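Local coordinates for protein antigen TpF1 (Treponema pallidum, PDB 2FJC) that binds ferric iron as a Dps-family mini-ferritin of twelve subunits and probably oxidises the metal it takes up, at residues I30-Y35 against A104-D109; L25-I30 against S87-E92. All coordinates share one frame; numbering follows the deposited sequence.

Contact 1: I30-Y35 against A104-D109; sequences IKLHNY and ARVKRD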
ATOM      1  N   ILE B  30      27.799 -10.215  12.607  1.00 29.55           N
ATOM      2  CA  ILE B  30      27.894 -11.653  12.595  1.00 30.93           C
ATOM      3  C   ILE B  30      27.657 -12.250  13.977  1.00 32.08           C
ATOM      4  O   ILE B  30      27.076 -13.330  14.104  1.00 32.22           O
ATOM      5  CB  ILE B  30      29.244 -12.074  12.013  1.00 30.59           C
ATOM      6  CG1 ILE B  30      29.209 -11.803  10.507  1.00 29.87           C
ATOM      7  CG2 ILE B  30      29.529 -13.546  12.303  1.00 25.73           C
ATOM      8  CD1 ILE B  30      30.511 -12.068   9.820  1.00 36.88           C
ATOM      9  N   LYS B  31      28.073 -11.529  15.010  1.00 31.04           N
ATOM     10  CA  LYS B  31      27.891 -11.992  16.370  1.00 31.23           C
ATOM     11  C   LYS B  31      26.398 -12.106  16.647  1.00 31.50           C
ATOM     12  O   LYS B  31      25.942 -13.055  17.284  1.00 32.62           O
ATOM     13  CB  LYS B  31      28.549 -11.001  17.332  1.00 32.01           C
ATOM     14  CG  LYS B  31      28.713 -11.483  18.756  1.00 32.53           C
ATOM     15  CD  LYS B  31      29.635 -10.532  19.527  1.00 32.68           C
ATOM     16  CE  LYS B  31      29.791 -10.958  20.978  1.00 33.73           C
ATOM     17  NZ  LYS B  31      30.675 -10.038  21.726  1.00 33.60           N
ATOM     18  N   LEU B  32      25.633 -11.138  16.158  1.00 31.62           N
ATOM     19  CA  LEU B  32      24.193 -11.140  16.366  1.00 31.67           C
ATOM     20  C   LEU B  32      23.552 -12.332  15.663  1.00 32.46           C
ATOM     21  O   LEU B  32      22.550 -12.869  16.132  1.00 32.19           O
ATOM     22  CB  LEU B  32      23.581  -9.832  15.863  1.00 31.50           C
ATOM     23  CG  LEU B  32      23.877  -8.619  16.746  1.00 30.99           C
ATOM     24  CD1 LEU B  32      23.465  -7.342  16.032  1.00 29.73           C
ATOM     25  CD2 LEU B  32      23.140  -8.773  18.072  1.00 28.15           C
ATOM     26  N   HIS B  33      24.117 -12.747  14.534  1.00 31.87           N
ATOM     27  CA  HIS B  33      23.569 -13.901  13.841  1.00 33.89           C
ATOM     28  C   HIS B  33      23.823 -15.119  14.710  1.00 34.13           C
ATOM     29  O   HIS B  33      22.974 -16.003  14.817  1.00 36.06           O
ATOM     30  CB  HIS B  33      24.218 -14.110  12.468  1.00 33.41           C
ATOM     31  CG  HIS B  33      23.618 -13.274  11.382  1.00 34.92           C
ATOM     32  ND1 HIS B  33      23.860 -11.922  11.255  1.00 34.27           N
ATOM     33  CD2 HIS B  33      22.770 -13.599  10.374  1.00 35.26           C
ATOM     34  CE1 HIS B  33      23.188 -11.453  10.218  1.00 34.67           C
ATOM     35  NE2 HIS B  33      22.517 -12.450   9.666  1.00 33.35           N
ATOM     36  N   ASN B  34      24.993 -15.156  15.337  1.00 33.80           N
ATOM     37  CA  ASN B  34      25.345 -16.263  16.206  1.00 32.20           C
ATOM     38  C   ASN B  34      24.236 -16.447  17.245  1.00 32.92           C
ATOM     39  O   ASN B  34      23.690 -17.534  17.376  1.00 34.32           O
ATOM     40  CB  ASN B  34      26.672 -15.982  16.903  1.00 32.27           C
ATOM     41  CG  ASN B  34      27.243 -17.207  17.576  1.00 29.68           C
ATOM     42  OD1 ASN B  34      26.544 -17.917  18.285  1.00 28.45           O
ATOM     43  ND2 ASN B  34      28.523 -17.453  17.365  1.00 30.06           N
ATOM     44  N   TYR B  35      23.892 -15.388  17.974  1.00 32.42           N
ATOM     45  CA  TYR B  35      22.836 -15.497  18.975  1.00 33.18           C
ATOM     46  C   TYR B  35      21.506 -15.810  18.313  1.00 33.62           C
ATOM     47  O   TYR B  35      20.717 -16.606  18.817  1.00 36.10           O
ATOM     48  CB  TYR B  35      22.715 -14.203  19.777  1.00 32.27           C
ATOM     49  CG  TYR B  35      24.001 -13.817  20.463  1.00 34.85           C
ATOM     50  CD1 TYR B  35      24.774 -14.778  21.117  1.00 31.88           C
ATOM     51  CD2 TYR B  35      24.453 -12.497  20.455  1.00 34.16           C
ATOM     52  CE1 TYR B  35      25.955 -14.440  21.735  1.00 33.23           C
ATOM     53  CE2 TYR B  35      25.639 -12.146  21.081  1.00 35.15           C
ATOM     54  CZ  TYR B  35      26.390 -13.123  21.718  1.00 35.29           C
ATOM     55  OH  TYR B  35      27.584 -12.776  22.320  1.00 34.75           O
ATOM     56  N   ALA B 104      22.380 -10.275  27.480  1.00 34.08           N
ATOM     57  CA  ALA B 104      23.299  -9.549  28.345  1.00 33.44           C
ATOM     58  C   ALA B 104      24.549  -9.194  27.561  1.00 32.91           C
ATOM     59  O   ALA B 104      25.128  -8.125  27.744  1.00 29.86           O
ATOM     60  CB  ALA B 104      23.666 -10.385  29.562  1.00 32.95           C
ATOM     61  N   ARG B 105      24.961 -10.097  26.682  1.00 33.64           N
ATOM     62  CA  ARG B 105      26.144  -9.843  25.878  1.00 35.76           C
ATOM     63  C   ARG B 105      25.912  -8.777  24.809  1.00 35.91           C
ATOM     64  O   ARG B 105      26.787  -7.937  24.592  1.00 36.17           O
ATOM     65  CB  ARG B 105      26.658 -11.139  25.245  1.00 36.25           C
ATOM     66  CG  ARG B 105      27.129 -12.122  26.283  1.00 38.44           C
ATOM     67  CD  ARG B 105      27.640 -13.418  25.701  1.00 40.40           C
ATOM     68  NE  ARG B 105      27.742 -14.427  26.751  1.00 42.57           N
ATOM     69  CZ  ARG B 105      28.090 -15.693  26.552  1.00 43.81           C
ATOM     70  NH1 ARG B 105      28.386 -16.126  25.333  1.00 44.33           N
ATOM     71  NH2 ARG B 105      28.112 -16.535  27.574  1.00 44.79           N
ATOM     72  N   VAL B 106      24.756  -8.780  24.142  1.00 34.72           N
ATOM     73  CA  VAL B 106      24.545  -7.743  23.137  1.00 34.59           C
ATOM     74  C   VAL B 106      24.394  -6.398  23.851  1.00 33.65           C
ATOM     75  O   VAL B 106      24.838  -5.382  23.346  1.00 32.97           O
ATOM     76  CB  VAL B 106      23.306  -8.008  22.207  1.00 34.66           C
ATOM     77  CG1 VAL B 106      23.242  -9.464  21.838  1.00 34.39           C
ATOM     78  CG2 VAL B 106      22.030  -7.543  22.855  1.00 35.30           C
ATOM     79  N   LYS B 107      23.781  -6.392  25.030  1.00 33.31           N
ATOM     80  CA  LYS B 107      23.625  -5.150  25.772  1.00 34.32           C
ATOM     81  C   LYS B 107      25.019  -4.590  26.061  1.00 35.71           C
ATOM     82  O   LYS B 107      25.268  -3.391  25.928  1.00 35.97           O
ATOM     83  CB  LYS B 107      22.882  -5.395  27.089  1.00 32.95           C
ATOM     84  CG  LYS B 107      22.735  -4.159  27.970  1.00 32.59           C
ATOM     85  CD  LYS B 107      21.825  -4.430  29.151  1.00 33.46           C
ATOM     86  CE  LYS B 107      21.564  -3.180  29.974  1.00 34.19           C
ATOM     87  NZ  LYS B 107      22.762  -2.774  30.739  1.00 37.44           N
ATOM     88  N   ARG B 108      25.928  -5.477  26.440  1.00 35.60           N
ATOM     89  CA  ARG B 108      27.294  -5.096  26.758  1.00 37.28           C
ATOM     90  C   ARG B 108      27.982  -4.509  25.520  1.00 36.16           C
ATOM     91  O   ARG B 108      28.662  -3.476  25.605  1.00 34.29           O
ATOM     92  CB  ARG B 108      28.050  -6.325  27.268  1.00 38.39           C
ATOM     93  CG  ARG B 108      29.243  -6.040  28.167  1.00 46.22           C
ATOM     94  CD  ARG B 108      29.810  -7.347  28.755  1.00 49.28           C
ATOM     95  NE  ARG B 108      28.774  -8.105  29.455  1.00 53.32           N
ATOM     96  CZ  ARG B 108      28.738  -9.437  29.535  1.00 56.61           C
ATOM     97  NH1 ARG B 108      29.692 -10.168  28.957  1.00 56.32           N
ATOM     98  NH2 ARG B 108      27.736 -10.042  30.172  1.00 54.30           N
ATOM     99  N   ASP B 109      27.802  -5.163  24.373  1.00 34.73           N
ATOM    100  CA  ASP B 109      28.406  -4.684  23.133  1.00 34.47           C
ATOM    101  C   ASP B 109      27.775  -3.362  22.681  1.00 33.29           C
ATOM    102  O   ASP B 109      28.458  -2.484  22.137  1.00 31.62           O
ATOM    103  CB  ASP B 109      28.281  -5.730  22.016  1.00 34.67           C
ATOM    104  CG  ASP B 109      29.218  -6.914  22.214  1.00 37.80           C
ATOM    105  OD1 ASP B 109      30.241  -6.758  22.915  1.00 40.28           O
ATOM    106  OD2 ASP B 109      28.945  -8.003  21.656  1.00 38.67           O
TER

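Contact 2: L25-I30 against S87-E92; sequences LGVLYI and SGIAEE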
ATOM      1  N   LEU B  25      31.008  -2.768  13.983  1.00 30.91           N
ATOM      2  CA  LEU B  25      29.673  -3.050  13.475  1.00 30.52           C
ATOM      3  C   LEU B  25      29.711  -4.344  12.673  1.00 30.54           C
ATOM      4  O   LEU B  25      28.821  -5.188  12.804  1.00 29.04           O
ATOM      5  CB  LEU B  25      29.179  -1.906  12.580  1.00 28.47           C
ATOM      6  CG  LEU B  25      28.243  -0.836  13.162  1.00 29.86           C
ATOM      7  CD1 LEU B  25      28.109  -0.953  14.668  1.00 30.43           C
ATOM      8  CD2 LEU B  25      28.771   0.530  12.778  1.00 28.06           C
ATOM      9  N   GLY B  26      30.747  -4.493  11.851  1.00 29.93           N
ATOM     10  CA  GLY B  26      30.884  -5.692  11.043  1.00 29.99           C
ATOM     11  C   GLY B  26      30.932  -6.927  11.921  1.00 31.04           C
ATOM     12  O   GLY B  26      30.239  -7.914  11.671  1.00 30.54           O
ATOM     13  N   VAL B  27      31.751  -6.866  12.967  1.00 31.13           N
ATOM     14  CA  VAL B  27      31.888  -7.981  13.887  1.00 31.77           C
ATOM     15  C   VAL B  27      30.572  -8.247  14.626  1.00 30.94           C
ATOM     16  O   VAL B  27      30.161  -9.392  14.780  1.00 31.00           O
ATOM     17  CB  VAL B  27      33.022  -7.710  14.910  1.00 30.95           C
ATOM     18  CG1 VAL B  27      33.010  -8.766  15.991  1.00 31.45           C
ATOM     19  CG2 VAL B  27      34.375  -7.722  14.198  1.00 30.85           C
ATOM     20  N   LEU B  28      29.910  -7.185  15.067  1.00 29.90           N
ATOM     21  CA  LEU B  28      28.652  -7.321  15.787  1.00 29.40           C
ATOM     22  C   LEU B  28      27.588  -7.962  14.905  1.00 29.53           C
ATOM     23  O   LEU B  28      26.770  -8.755  15.375  1.00 29.67           O
ATOM     24  CB  LEU B  28      28.146  -5.957  16.227  1.00 29.44           C
ATOM     25  CG  LEU B  28      27.575  -5.854  17.631  1.00 30.31           C
ATOM     26  CD1 LEU B  28      26.714  -4.616  17.688  1.00 29.44           C
ATOM     27  CD2 LEU B  28      26.781  -7.093  17.996  1.00 29.50           C
ATOM     28  N   TYR B  29      27.595  -7.589  13.631  1.00 28.19           N
ATOM     29  CA  TYR B  29      26.642  -8.098  12.666  1.00 28.50           C
ATOM     30  C   TYR B  29      26.620  -9.618  12.668  1.00 29.95           C
ATOM     31  O   TYR B  29      25.557 -10.241  12.727  1.00 30.56           O
ATOM     32  CB  TYR B  29      26.992  -7.603  11.267  1.00 27.12           C
ATOM     33  CG  TYR B  29      26.032  -8.076  10.199  1.00 26.90           C
ATOM     34  CD1 TYR B  29      24.715  -7.622  10.163  1.00 26.70           C
ATOM     35  CD2 TYR B  29      26.445  -8.976   9.216  1.00 28.65           C
ATOM     36  CE1 TYR B  29      23.829  -8.050   9.172  1.00 27.68           C
ATOM     37  CE2 TYR B  29      25.571  -9.414   8.219  1.00 27.60           C
ATOM     38  CZ  TYR B  29      24.265  -8.949   8.201  1.00 28.20           C
ATOM     39  OH  TYR B  29      23.405  -9.389   7.222  1.00 25.15           O
ATOM     40  N   ILE B  30      27.799 -10.215  12.607  1.00 29.55           N
ATOM     41  CA  ILE B  30      27.894 -11.653  12.595  1.00 30.93           C
ATOM     42  C   ILE B  30      27.657 -12.250  13.977  1.00 32.08           C
ATOM     43  O   ILE B  30      27.076 -13.330  14.104  1.00 32.22           O
ATOM     44  CB  ILE B  30      29.244 -12.074  12.013  1.00 30.59           C
ATOM     45  CG1 ILE B  30      29.209 -11.803  10.507  1.00 29.87           C
ATOM     46  CG2 ILE B  30      29.529 -13.546  12.303  1.00 25.73           C
ATOM     47  CD1 ILE B  30      30.511 -12.068   9.820  1.00 36.88           C
ATOM     48  N   SER B  87      38.636  -4.270  15.200  1.00 35.67           N
ATOM     49  CA  SER B  87      37.556  -4.401  16.163  1.00 35.82           C
ATOM     50  C   SER B  87      37.924  -4.580  17.626  1.00 37.01           C
ATOM     51  O   SER B  87      38.848  -5.317  17.967  1.00 37.25           O
ATOM     52  CB  SER B  87      36.631  -5.547  15.756  1.00 34.37           C
ATOM     53  OG  SER B  87      35.496  -5.593  16.598  1.00 33.02           O
ATOM     54  N   GLY B  88      37.171  -3.899  18.483  1.00 36.93           N
ATOM     55  CA  GLY B  88      37.373  -4.000  19.909  1.00 37.05           C
ATOM     56  C   GLY B  88      36.303  -4.919  20.470  1.00 38.63           C
ATOM     57  O   GLY B  88      36.153  -5.049  21.685  1.00 39.55           O
ATOM     58  N   ILE B  89      35.547  -5.555  19.581  1.00 37.19           N
ATOM     59  CA  ILE B  89      34.497  -6.468  19.998  1.00 37.23           C
ATOM     60  C   ILE B  89      34.925  -7.912  19.763  1.00 37.26           C
ATOM     61  O   ILE B  89      35.327  -8.295  18.660  1.00 36.45           O
ATOM     62  CB  ILE B  89      33.180  -6.204  19.239  1.00 37.16           C
ATOM     63  CG1 ILE B  89      32.609  -4.846  19.648  1.00 36.88           C
ATOM     64  CG2 ILE B  89      32.173  -7.297  19.545  1.00 37.26           C
ATOM     65  CD1 ILE B  89      31.319  -4.496  18.958  1.00 37.55           C
ATOM     66  N   ALA B  90      34.836  -8.711  20.816  1.00 36.65           N
ATOM     67  CA  ALA B  90      35.215 -10.107  20.729  1.00 36.53           C
ATOM     68  C   ALA B  90      34.110 -10.904  20.044  1.00 37.13           C
ATOM     69  O   ALA B  90      32.917 -10.667  20.275  1.00 35.52           O
ATOM     70  CB  ALA B  90      35.470 -10.659  22.133  1.00 34.68           C
ATOM     71  N   GLU B  91      34.510 -11.846  19.199  1.00 37.65           N
ATOM     72  CA  GLU B  91      33.550 -12.692  18.507  1.00 39.41           C
ATOM     73  C   GLU B  91      33.022 -13.755  19.465  1.00 40.73           C
ATOM     74  O   GLU B  91      33.700 -14.132  20.416  1.00 41.22           O
ATOM     75  CB  GLU B  91      34.201 -13.355  17.292  1.00 38.67           C
ATOM     76  CG  GLU B  91      34.638 -12.363  16.227  1.00 38.24           C
ATOM     77  CD  GLU B  91      34.770 -12.998  14.862  1.00 38.57           C
ATOM     78  OE1 GLU B  91      35.637 -13.877  14.687  1.00 40.98           O
ATOM     79  OE2 GLU B  91      33.998 -12.621  13.958  1.00 38.23           O
ATOM     80  N   GLU B  92      31.799 -14.217  19.224  1.00 42.87           N
ATOM     81  CA  GLU B  92      31.188 -15.240  20.053  1.00 44.05           C
ATOM     82  C   GLU B  92      31.688 -16.585  19.548  1.00 45.99           C
ATOM     83  O   GLU B  92      31.424 -16.968  18.412  1.00 44.87           O
ATOM     84  CB  GLU B  92      29.665 -15.179  19.950  1.00 42.98           C
ATOM     85  CG  GLU B  92      28.969 -16.160  20.854  1.00 43.61           C
ATOM     86  CD  GLU B  92      29.366 -15.979  22.309  1.00 45.32           C
ATOM     87  OE1 GLU B  92      28.904 -15.005  22.942  1.00 43.38           O
ATOM     88  OE2 GLU B  92      30.153 -16.808  22.818  1.00 46.06           O
TER

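Contact 1: I30-Y35 against A104-D109
The Tyr-35 ring is met obliquely by Val-106 CG1 and Arg-105 CB, while Lys-31 O of its own helix lies over one face, 3.5 Å above the plane and displaced from the ring centre. Val-106 CG1 comes closest to Tyr-35 CD2, at 3.5 Å, the two side chains lying alongside and pointing opposite ways. The guanidinium of Arg-105 is turned 72° from the ring, and its extended chain crosses the phenol so that Arg-105 CD lies 3.4 Å from Tyr-35 OH. Glu-92 OE1 meets both polar ends, in a probable hydrogen bond with Tyr-35 OH and a salt bridge with Arg-105 NH1, and so holds the hydroxyl in place.

A turn earlier, Lys-31, with CG anti to the backbone N (chi1 -167°), stays extended, which carries NZ to within 2.7 Å of Asp-109 OD2. This salt bridge uses the syn lone pair of the carboxylate, and NZ also bonds Ala-90 O. Deeper in the bundle, away from this charged pair, Leu-32 CD2 packs 3.8 Å from Val-106 CG1. The N-to-C directions of the short segments differ by 166°, their axes 11.2 Å apart at closest: the antiparallel pairing of first and third long helices in the ferritin-like four-helix bundle.

Contact 2: L25-I30 against S87-E92
An ST turn opens the loop that follows helix 80-86, and its serine is the first residue of that loop to meet helix 8-38: Ser-87 OG lies 3.4 Å from Val-27 CG2. The same oxygen accepts the backbone N-H of Ile-89 over 3.0 Å, at an N-H...O angle of 159°, and has a further hydrogen-bonding partner in Asp-24, whose OD1 also takes the N-H of Gly-88. The start of the loop is thereby tied to the helix one turn before Val-27.

Val-27 takes most of the loop's contact with 25-30. With CG1 anti to its backbone N (chi1 171°), its two methyls part: CG2 faces the serine, and CG1 faces the chain beyond it. Val-27 CG1 stands 3.6 Å from Ile-89 O and 3.9 Å from Ile-89 CG2, the valine and isoleucine passing side by side with their ends reversed. A short helix set within the connection between the second and third bundle helices is a hallmark of Dps proteins, and 80-86 is that helix here, its trailing loop running over the outer side of helix 8-38.

The other branch of Ile-89 dips inward, CD1 approaching Leu-28 CG at 4.2 Å, where Phe-110 and Leu-113 of helix 99-127 also pack on the leucine. Further along, Glu-91 lends its aliphatic part, CG lying 4.0 Å from Val-27 CG1. Its carboxylate is spent on the subunit interface, with OE2 taking the backbone N-H of Met-80 and OE1 that of Ala-81, both of the second subunit.

Overall arrangement
The two contacts illustrate how one helix can serve unlike neighbours on successive turns. Both are buried, both use helix 8-38, and they share Ile-30, with centres about 8 Å apart. Contact 1 joins that helix to another bundle helix and mixes apolar packing with a salt bridge; between 25-30 and 87-92 there is packing alone, and the polar ties of the loop to this helix include those from Asp-24 and Lys-31. Their chemistry meets at Glu-92, where the loop supplies a carboxylate to the polar ends of contact 1. Each also touches the second subunit, and in contact 1 the Leu-32 side chain is about 10 Å from a bound iron ion.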